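PDB 5DXL: trehalose-6-phosphate phosphatase from Neosartorya fumigata, which belongs to the trehalose-phosphatase family of the HAD superfamily, pairing a Rossmann-like alpha/beta core with a smaller cap built on an antiparallel sheet. Local coordinates for residues F23-P33 with P259-L269; R136-R144 with K178-F187. All blocks are in the same frame, centred on the assembly; numbering follows the deposited sequence.

Interaction 1: residues F23-P33 with P259-L269; sequences FMFDYDGTLTP and PADVIGTISML
L31 meets three residues of helix 259-270 through a single methyl. Its CB points away from the helix, but with CG anti to the carbonyl carbon (chi1 -68°) CD2 folds back among the helix side chains. It reaches I263 CD1 at 3.9 Å and lies close to V262 CG1 and I266 CD1 as well. The tightest packing is just before it, on the backbone of the loop. T30 O lies 3.3 Å from P259 CA, a CA-H...O contact with 130° at the hydrogen, and 3.4 Å from V262 CG2. That carbonyl is buried without a hydrogen-bond partner, and the CA-H...O contact probably offsets this only in part. On the strand itself each phenylalanine is met by one methyl, near two ring carbons: I266 CD1 meets F25 obliquely, 3.7 Å from CZ, and L269 CD1 comes to the edge of the F23 ring, in its plane, 3.8 Å from CE1. Helix 45-56 adds T50 against I263 and I266, and L54 against both phenylalanines. The loose, solvent side is at P33 alone, the one exposed residue of the contact. Here the side chains come no nearer than 4.3 Å, P33 CD to P259 CB, though P33 N lies 3.9 Å from P259 CG.

The strand and following loop carry DYDGT, the first signature motif of the HAD superfamily, at the end of a central parallel strand. D26 is salt-bridged to K190, D28 to R68, and T30 OG1 is weakly bonded to D217. Across the contact, apolar side chains pack together and several loop carbonyls lie against helix carbons, without a hydrogen bond joining the segments. This implies that burial and shape hold the helix against the loop, whose own hydrogen bonds and salt bridges are made to other partners.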
loop_
_atom_site.group_PDB
_atom_site.type_symbol
_atom_site.label_atom_id
_atom_site.label_comp_id
_atom_site.label_asym_id
_atom_site.label_seq_id
_atom_site.Cartn_x
_atom_site.Cartn_y
_atom_site.Cartn_z
ATOM N N PHE A 23 2.803 -2.649 12.054
ATOM C CA PHE A 23 3.113 -3.492 10.891
ATOM C C PHE A 23 2.296 -3.046 9.690
ATOM O O PHE A 23 1.082 -2.861 9.800
ATOM C CB PHE A 23 2.803 -4.963 11.187
ATOM C CG PHE A 23 3.678 -5.578 12.246
ATOM C CD1 PHE A 23 4.809 -6.289 11.896
ATOM C CD2 PHE A 23 3.348 -5.469 13.593
ATOM C CE1 PHE A 23 5.614 -6.868 12.869
ATOM C CE2 PHE A 23 4.156 -6.039 14.569
ATOM C CZ PHE A 23 5.275 -6.749 14.212
HETATM N N MSE A 24 2.944 -2.842 8.548
HETATM C CA MSE A 24 2.225 -2.521 7.325
HETATM C C MSE A 24 2.711 -3.461 6.226
HETATM O O MSE A 24 3.880 -3.409 5.833
HETATM C CB MSE A 24 2.434 -1.042 6.953
HETATM C CG MSE A 24 1.897 -0.099 8.028
HETATM SE SE MSE A 24 2.139 1.825 7.675
HETATM C CE MSE A 24 4.069 1.932 7.728
ATOM N N PHE A 25 1.814 -4.322 5.753
ATOM C CA PHE A 25 2.149 -5.335 4.751
ATOM C C PHE A 25 1.354 -5.167 3.473
ATOM O O PHE A 25 0.129 -5.113 3.532
ATOM C CB PHE A 25 1.819 -6.747 5.264
ATOM C CG PHE A 25 2.427 -7.096 6.593
ATOM C CD1 PHE A 25 3.723 -6.730 6.919
ATOM C CD2 PHE A 25 1.693 -7.812 7.506
ATOM C CE1 PHE A 25 4.269 -7.091 8.158
ATOM C CE2 PHE A 25 2.235 -8.191 8.736
ATOM C CZ PHE A 25 3.516 -7.840 9.056
ATOM N N ASP A 26 2.027 -5.137 2.325
ATOM C CA ASP A 26 1.337 -5.447 1.080
ATOM C C ASP A 26 0.951 -6.926 1.175
ATOM O O ASP A 26 1.519 -7.666 1.981
ATOM C CB ASP A 26 2.241 -5.145 -0.130
ATOM C CG ASP A 26 1.486 -5.100 -1.463
ATOM O OD1 ASP A 26 0.271 -5.333 -1.513
ATOM O OD2 ASP A 26 2.142 -4.810 -2.484
ATOM N N TYR A 27 -0.031 -7.356 0.384
ATOM C CA TYR A 27 -0.446 -8.754 0.436
ATOM C C TYR A 27 0.171 -9.556 -0.726
ATOM O O TYR A 27 1.112 -10.324 -0.525
ATOM C CB TYR A 27 -1.984 -8.877 0.435
ATOM C CG TYR A 27 -2.406 -10.317 0.403
ATOM C CD1 TYR A 27 -2.134 -11.149 1.483
ATOM C CD2 TYR A 27 -3.019 -10.859 -0.716
ATOM C CE1 TYR A 27 -2.475 -12.489 1.459
ATOM C CE2 TYR A 27 -3.366 -12.206 -0.753
ATOM C CZ TYR A 27 -3.085 -13.008 0.335
ATOM O OH TYR A 27 -3.424 -14.339 0.314
ATOM N N ASP A 28 -0.352 -9.379 -1.933
ATOM C CA ASP A 28 0.174 -10.121 -3.078
ATOM C C ASP A 28 1.645 -9.825 -3.317
ATOM O O ASP A 28 2.068 -8.678 -3.245
ATOM C CB ASP A 28 -0.628 -9.791 -4.339
ATOM C CG ASP A 28 -2.023 -10.360 -4.289
ATOM O OD1 ASP A 28 -2.158 -11.596 -4.433
ATOM O OD2 ASP A 28 -2.979 -9.591 -4.081
ATOM N N GLY A 29 2.426 -10.865 -3.590
ATOM C CA GLY A 29 3.857 -10.704 -3.791
ATOM C C GLY A 29 4.690 -10.499 -2.535
ATOM O O GLY A 29 5.923 -10.494 -2.597
ATOM N N THR A 30 4.015 -10.342 -1.400
ATOM C CA THR A 30 4.684 -9.985 -0.154
ATOM C C THR A 30 4.399 -11.043 0.907
ATOM O O THR A 30 5.326 -11.675 1.405
ATOM C CB THR A 30 4.235 -8.583 0.326
ATOM O OG1 THR A 30 4.587 -7.609 -0.658
ATOM C CG2 THR A 30 4.934 -8.215 1.642
ATOM N N LEU A 31 3.125 -11.273 1.217
ATOM C CA LEU A 31 2.739 -12.329 2.148
ATOM C C LEU A 31 2.493 -13.648 1.423
ATOM O O LEU A 31 2.465 -14.709 2.044
ATOM C CB LEU A 31 1.482 -11.928 2.933
ATOM C CG LEU A 31 1.679 -10.773 3.914
ATOM C CD1 LEU A 31 0.337 -10.214 4.415
ATOM C CD2 LEU A 31 2.531 -11.274 5.079
ATOM N N THR A 32 2.310 -13.563 0.106
ATOM C CA THR A 32 1.985 -14.736 -0.703
ATOM C C THR A 32 2.616 -14.561 -2.080
ATOM O O THR A 32 2.813 -13.447 -2.534
ATOM C CB THR A 32 0.458 -14.929 -0.807
ATOM O OG1 THR A 32 0.157 -16.269 -1.224
ATOM C CG2 THR A 32 -0.170 -13.913 -1.756
ATOM N N PRO A 33 2.966 -15.666 -2.743
ATOM C CA PRO A 33 3.643 -15.518 -4.034
ATOM C C PRO A 33 2.802 -14.861 -5.127
ATOM O O PRO A 33 1.570 -14.945 -5.101
ATOM C CB PRO A 33 3.970 -16.973 -4.417
ATOM C CG PRO A 33 4.057 -17.687 -3.115
ATOM C CD PRO A 33 3.000 -17.053 -2.244
ATOM N N PRO A 259 8.235 -14.323 -0.331
ATOM C CA PRO A 259 7.166 -14.367 0.676
ATOM C C PRO A 259 7.388 -15.428 1.766
ATOM O O PRO A 259 7.016 -15.185 2.912
ATOM C CB PRO A 259 5.926 -14.674 -0.170
ATOM C CG PRO A 259 6.211 -13.967 -1.464
ATOM C CD PRO A 259 7.700 -14.199 -1.701
ATOM N N ALA A 260 7.999 -16.566 1.441
ATOM C CA ALA A 260 8.260 -17.572 2.465
ATOM C C ALA A 260 9.144 -17.004 3.562
ATOM O O ALA A 260 8.977 -17.346 4.734
ATOM C CB ALA A 260 8.904 -18.810 1.859
ATOM N N ASP A 261 10.082 -16.140 3.180
ATOM C CA ASP A 261 10.962 -15.501 4.155
ATOM C C ASP A 261 10.200 -14.478 4.994
ATOM O O ASP A 261 10.488 -14.294 6.173
ATOM C CB ASP A 261 12.152 -14.849 3.445
ATOM C CG ASP A 261 12.943 -15.846 2.631
ATOM O OD1 ASP A 261 13.313 -16.902 3.190
ATOM O OD2 ASP A 261 13.144 -15.598 1.431
ATOM N N VAL A 262 9.234 -13.805 4.382
ATOM C CA VAL A 262 8.393 -12.869 5.122
ATOM C C VAL A 262 7.621 -13.623 6.202
ATOM O O VAL A 262 7.611 -13.236 7.380
ATOM C CB VAL A 262 7.420 -12.135 4.186
ATOM C CG1 VAL A 262 6.469 -11.234 4.994
ATOM C CG2 VAL A 262 8.198 -11.321 3.156
ATOM N N ILE A 263 6.979 -14.716 5.802
ATOM C CA ILE A 263 6.193 -15.493 6.753
ATOM C C ILE A 263 7.098 -16.064 7.839
ATOM O O ILE A 263 6.743 -16.031 9.019
ATOM C CB ILE A 263 5.412 -16.609 6.054
ATOM C CG1 ILE A 263 4.437 -15.999 5.037
ATOM C CG2 ILE A 263 4.658 -17.468 7.073
ATOM C CD1 ILE A 263 3.443 -15.004 5.644
ATOM N N GLY A 264 8.281 -16.542 7.453
ATOM C CA GLY A 264 9.236 -17.043 8.434
ATOM C C GLY A 264 9.653 -15.989 9.444
ATOM O O GLY A 264 9.788 -16.274 10.641
ATOM N N THR A 265 9.850 -14.767 8.963
ATOM C CA THR A 265 10.233 -13.650 9.820
ATOM C C THR A 265 9.121 -13.297 10.810
ATOM O O THR A 265 9.380 -13.103 12.006
ATOM C CB THR A 265 10.590 -12.435 8.985
ATOM O OG1 THR A 265 11.777 -12.739 8.247
ATOM C CG2 THR A 265 10.862 -11.236 9.869
ATOM N N ILE A 266 7.884 -13.233 10.328
ATOM C CA ILE A 266 6.776 -12.922 11.225
ATOM C C ILE A 266 6.587 -14.055 12.241
ATOM O O ILE A 266 6.327 -13.795 13.414
ATOM C CB ILE A 266 5.476 -12.663 10.444
ATOM C CG1 ILE A 266 5.668 -11.460 9.522
ATOM C CG2 ILE A 266 4.329 -12.373 11.406
ATOM C CD1 ILE A 266 4.594 -11.338 8.459
ATOM N N SER A 267 6.760 -15.304 11.805
ATOM C CA SER A 267 6.701 -16.446 12.735
ATOM C C SER A 267 7.738 -16.326 13.846
ATOM O O SER A 267 7.435 -16.611 15.011
ATOM C CB SER A 267 6.895 -17.760 11.982
ATOM O OG SER A 267 5.826 -17.969 11.080
HETATM N N MSE A 268 8.947 -15.894 13.497
HETATM C CA MSE A 268 9.991 -15.682 14.497
HETATM C C MSE A 268 9.515 -14.677 15.538
HETATM O O MSE A 268 9.701 -14.887 16.739
HETATM C CB MSE A 268 11.297 -15.192 13.855
HETATM C CG MSE A 268 12.347 -14.692 14.883
HETATM SE SE MSE A 268 13.847 -13.898 13.931
HETATM C CE MSE A 268 12.905 -12.246 13.441
ATOM N N LEU A 269 8.890 -13.586 15.090
ATOM C CA LEU A 269 8.399 -12.591 16.038
ATOM C C LEU A 269 7.299 -13.187 16.917
ATOM O O LEU A 269 7.284 -12.983 18.144
ATOM C CB LEU A 269 7.881 -11.345 15.310
ATOM C CG LEU A 269 8.919 -10.591 14.479
ATOM C CD1 LEU A 269 8.246 -9.383 13.840
ATOM C CD2 LEU A 269 10.112 -10.154 15.329
#

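Interaction 2: residues R136-R144 with K178-F187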
loop_
_atom_site.group_PDB
_atom_site.type_symbol
_atom_site.label_atom_id
_atom_site.label_comp_id
_atom_site.label_asym_id
_atom_site.label_seq_id
_atom_site.Cartn_x
_atom_site.Cartn_y
_atom_site.Cartn_z
ATOM N N ARG A 136 -14.185 3.542 -10.616
ATOM C CA ARG A 136 -14.827 4.179 -9.465
ATOM C C ARG A 136 -14.113 5.468 -9.099
ATOM O O ARG A 136 -14.732 6.524 -8.932
ATOM C CB ARG A 136 -14.842 3.237 -8.256
ATOM C CG ARG A 136 -15.661 3.757 -7.072
ATOM C CD ARG A 136 -15.173 3.203 -5.722
ATOM N NE ARG A 136 -14.986 1.760 -5.743
ATOM C CZ ARG A 136 -15.957 0.880 -5.527
ATOM N NH1 ARG A 136 -17.187 1.307 -5.272
ATOM N NH2 ARG A 136 -15.699 -0.421 -5.563
ATOM N N VAL A 137 -12.796 5.385 -8.992
ATOM C CA VAL A 137 -12.057 6.492 -8.437
ATOM C C VAL A 137 -11.017 7.046 -9.415
ATOM O O VAL A 137 -10.572 8.187 -9.281
ATOM C CB VAL A 137 -11.393 6.076 -7.135
ATOM C CG1 VAL A 137 -11.245 7.265 -6.245
ATOM C CG2 VAL A 137 -12.280 5.065 -6.430
ATOM N N ALA A 138 -10.630 6.258 -10.406
ATOM C CA ALA A 138 -9.635 6.750 -11.348
ATOM C C ALA A 138 -10.207 6.876 -12.744
ATOM O O ALA A 138 -10.958 6.021 -13.190
ATOM C CB ALA A 138 -8.427 5.846 -11.360
ATOM N N LEU A 139 -9.823 7.942 -13.444
ATOM C CA LEU A 139 -10.247 8.143 -14.826
ATOM C C LEU A 139 -9.017 8.102 -15.711
ATOM O O LEU A 139 -8.031 8.769 -15.423
ATOM C CB LEU A 139 -10.977 9.480 -14.990
ATOM C CG LEU A 139 -12.278 9.671 -14.201
ATOM C CD1 LEU A 139 -12.873 11.043 -14.475
ATOM C CD2 LEU A 139 -13.252 8.592 -14.547
ATOM N N THR A 140 -9.074 7.312 -16.774
ATOM C CA THR A 140 -7.890 7.107 -17.604
ATOM C C THR A 140 -8.179 7.360 -19.078
ATOM O O THR A 140 -9.138 6.826 -19.641
ATOM C CB THR A 140 -7.333 5.680 -17.431
ATOM O OG1 THR A 140 -7.105 5.430 -16.040
ATOM C CG2 THR A 140 -6.006 5.545 -18.174
ATOM N N TRP A 141 -7.348 8.196 -19.694
ATOM C CA TRP A 141 -7.438 8.444 -21.126
ATOM C C TRP A 141 -6.401 7.586 -21.850
ATOM O O TRP A 141 -5.217 7.710 -21.582
ATOM C CB TRP A 141 -7.223 9.937 -21.429
ATOM C CG TRP A 141 -7.476 10.270 -22.865
ATOM C CD1 TRP A 141 -8.625 10.035 -23.564
ATOM C CD2 TRP A 141 -6.566 10.891 -23.787
ATOM N NE1 TRP A 141 -8.490 10.480 -24.862
ATOM C CE2 TRP A 141 -7.236 11.003 -25.019
ATOM C CE3 TRP A 141 -5.258 11.366 -23.684
ATOM C CZ2 TRP A 141 -6.636 11.569 -26.146
ATOM C CZ3 TRP A 141 -4.662 11.930 -24.811
ATOM C CH2 TRP A 141 -5.353 12.023 -26.016
ATOM N N HIS A 142 -6.864 6.700 -22.729
ATOM C CA HIS A 142 -6.000 5.760 -23.453
ATOM C C HIS A 142 -5.795 6.230 -24.882
ATOM O O HIS A 142 -6.754 6.622 -25.535
ATOM C CB HIS A 142 -6.624 4.355 -23.494
ATOM C CG HIS A 142 -6.740 3.677 -22.160
ATOM N ND1 HIS A 142 -5.788 2.795 -21.691
ATOM C CD2 HIS A 142 -7.708 3.721 -21.215
ATOM C CE1 HIS A 142 -6.161 2.333 -20.509
ATOM N NE2 HIS A 142 -7.326 2.873 -20.200
ATOM N N TYR A 143 -4.569 6.149 -25.399
ATOM C CA TYR A 143 -4.344 6.593 -26.778
ATOM C C TYR A 143 -3.324 5.762 -27.571
ATOM O O TYR A 143 -2.771 6.240 -28.562
ATOM C CB TYR A 143 -3.930 8.070 -26.773
ATOM C CG TYR A 143 -2.692 8.381 -25.989
ATOM C CD1 TYR A 143 -1.434 8.338 -26.595
ATOM C CD2 TYR A 143 -2.760 8.723 -24.647
ATOM C CE1 TYR A 143 -0.285 8.618 -25.881
ATOM C CE2 TYR A 143 -1.613 9.006 -23.921
ATOM C CZ TYR A 143 -0.381 8.950 -24.545
ATOM O OH TYR A 143 0.759 9.234 -23.833
ATOM N N ARG A 144 -3.096 4.512 -27.181
ATOM C CA ARG A 144 -2.125 3.688 -27.908
ATOM C C ARG A 144 -2.492 3.497 -29.377
ATOM O O ARG A 144 -1.604 3.363 -30.210
ATOM C CB ARG A 144 -1.966 2.311 -27.235
ATOM C CG ARG A 144 -0.902 1.420 -27.891
ATOM C CD ARG A 144 0.451 2.127 -27.927
ATOM N NE ARG A 144 1.471 1.423 -28.694
ATOM C CZ ARG A 144 1.852 1.763 -29.923
ATOM N NH1 ARG A 144 1.287 2.800 -30.536
ATOM N NH2 ARG A 144 2.796 1.069 -30.549
ATOM N N LYS A 178 2.242 4.504 -20.091
ATOM C CA LYS A 178 2.987 4.396 -21.348
ATOM C C LYS A 178 2.298 5.139 -22.493
ATOM O O LYS A 178 2.907 5.984 -23.166
ATOM C CB LYS A 178 3.202 2.920 -21.718
ATOM C CG LYS A 178 3.842 2.675 -23.096
ATOM C CD LYS A 178 5.098 3.519 -23.344
ATOM C CE LYS A 178 6.177 3.313 -22.284
ATOM N NZ LYS A 178 6.305 4.508 -21.392
ATOM N N ALA A 179 1.029 4.819 -22.691
ATOM C CA ALA A 179 0.172 5.486 -23.662
ATOM C C ALA A 179 -1.151 5.817 -22.963
ATOM O O ALA A 179 -2.237 5.546 -23.489
ATOM C CB ALA A 179 -0.072 4.595 -24.885
ATOM N N ASN A 180 -1.061 6.390 -21.768
ATOM C CA ASN A 180 -2.276 6.845 -21.101
ATOM C C ASN A 180 -2.023 8.020 -20.167
ATOM O O ASN A 180 -0.887 8.302 -19.782
ATOM C CB ASN A 180 -2.973 5.674 -20.345
ATOM C CG ASN A 180 -2.295 5.294 -19.016
ATOM O OD1 ASN A 180 -1.975 6.140 -18.181
ATOM N ND2 ASN A 180 -2.138 3.990 -18.798
ATOM N N LEU A 181 -3.108 8.710 -19.833
ATOM C CA LEU A 181 -3.117 9.718 -18.784
ATOM C C LEU A 181 -4.151 9.303 -17.758
ATOM O O LEU A 181 -5.257 8.934 -18.126
ATOM C CB LEU A 181 -3.478 11.096 -19.329
ATOM C CG LEU A 181 -2.494 11.895 -20.163
ATOM C CD1 LEU A 181 -3.088 13.300 -20.354
ATOM C CD2 LEU A 181 -1.147 11.955 -19.465
ATOM N N GLU A 182 -3.810 9.393 -16.482
ATOM C CA GLU A 182 -4.757 9.014 -15.434
ATOM C C GLU A 182 -4.888 10.117 -14.395
ATOM O O GLU A 182 -3.901 10.746 -14.023
ATOM C CB GLU A 182 -4.304 7.716 -14.775
ATOM C CG GLU A 182 -5.184 7.234 -13.626
ATOM C CD GLU A 182 -4.680 5.918 -13.060
ATOM O OE1 GLU A 182 -3.881 5.242 -13.745
ATOM O OE2 GLU A 182 -5.064 5.564 -11.936
ATOM N N VAL A 183 -6.117 10.361 -13.945
ATOM C CA VAL A 183 -6.352 11.250 -12.818
ATOM C C VAL A 183 -6.987 10.437 -11.704
ATOM O O VAL A 183 -7.932 9.698 -11.936
ATOM C CB VAL A 183 -7.267 12.429 -13.185
ATOM C CG1 VAL A 183 -7.391 13.380 -12.012
ATOM C CG2 VAL A 183 -6.700 13.171 -14.412
ATOM N N ARG A 184 -6.448 10.585 -10.505
ATOM C CA ARG A 184 -6.960 9.859 -9.347
ATOM C C ARG A 184 -6.685 10.650 -8.074
ATOM O O ARG A 184 -5.838 11.543 -8.054
ATOM C CB ARG A 184 -6.301 8.486 -9.272
ATOM C CG ARG A 184 -4.847 8.596 -8.915
ATOM C CD ARG A 184 -4.133 7.276 -9.001
ATOM N NE ARG A 184 -2.833 7.385 -8.359
ATOM C CZ ARG A 184 -1.967 6.388 -8.261
ATOM N NH1 ARG A 184 -2.264 5.202 -8.779
ATOM N NH2 ARG A 184 -0.809 6.578 -7.642
ATOM N N PRO A 185 -7.395 10.328 -6.988
ATOM C CA PRO A 185 -7.163 11.074 -5.750
ATOM C C PRO A 185 -5.769 10.838 -5.186
ATOM O O PRO A 185 -5.201 9.758 -5.374
ATOM C CB PRO A 185 -8.224 10.512 -4.798
ATOM C CG PRO A 185 -9.270 9.986 -5.687
ATOM C CD PRO A 185 -8.528 9.404 -6.864
ATOM N N THR A 186 -5.235 11.831 -4.485
ATOM C CA THR A 186 -3.929 11.683 -3.857
ATOM C C THR A 186 -3.928 10.567 -2.806
ATOM O O THR A 186 -2.881 9.973 -2.529
ATOM C CB THR A 186 -3.466 13.009 -3.214
ATOM O OG1 THR A 186 -4.433 13.431 -2.245
ATOM C CG2 THR A 186 -3.323 14.082 -4.283
ATOM N N PHE A 187 -5.090 10.236 -2.239
ATOM C CA PHE A 187 -5.102 9.232 -1.170
ATOM C C PHE A 187 -4.883 7.790 -1.651
ATOM O O PHE A 187 -4.764 6.871 -0.839
ATOM C CB PHE A 187 -6.401 9.326 -0.334
ATOM C CG PHE A 187 -7.685 9.058 -1.095
ATOM C CD1 PHE A 187 -7.982 7.795 -1.599
ATOM C CD2 PHE A 187 -8.635 10.062 -1.232
ATOM C CE1 PHE A 187 -9.175 7.550 -2.261
ATOM C CE2 PHE A 187 -9.832 9.817 -1.890
ATOM C CZ PHE A 187 -10.094 8.562 -2.408
HETATM O O HOH W 1 -5.183 3.744 -15.250
HETATM O O HOH W 2 0.893 9.940 -21.311
HETATM O O HOH W 3 3.181 9.020 -24.854
#
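Y143 lays its ring over the backbone of A179, and its path can be followed outward. CB sits over one face of the W141 indole, toward its rim. With chi1 at 59°, CG lies between the backbone N and the carbonyl carbon, which swings the ring across to the A179 backbone just before strand 180-185. CG and CD2 lie near A179 O, CD2 at 3.4 Å. CE1 is near A179 CA and CB, CE2 is 3.4 Å from A179 C, and CZ is 3.6 Å from A179 CA. At the tip, OH meets two waters in the ring plane, each at 2.6 Å; one donates to N180 O, the other weakly to K178 O.

Y143 N also bonds to A179 O, continuing an antiparallel ladder (169° between strands 139-142 and 180-185) in which L139 with V183 and W141 with L181 are hydrogen-bonded pairs. Those four side chains face helices 112-125 and 148-164, consistent with a C2-type HAD cap. On the other face, a water 2.7 Å from T140 OG1 donates to E182 OE1.

The chemistry implies that backbone bonds set the register, the helix-facing side is largely apolar, and water links polar groups on the other side and around the tyrosine hydroxyl.

How the interactions relate
Interaction 1 belongs to the Rossmann-like core and interaction 2 to the antiparallel sheet of the cap. Their centres are 30 Å apart, on opposite sides of the chain's centre, and their nearest atoms are still about 12 Å apart, so neither packs on the other. Along the chain, interaction 2 is nested inside the loop closed by interaction 1, as expected for a cap inserted into a HAD core. Shortly after F187 the chain enters helix 190-199, whose first residue, K190, lies by the DYDGT motif. That motif and the clustered aspartates D26, D217, D218 and D221 are consistent with the HAD active site, with interaction 1 beside it and interaction 2 remote in the cap.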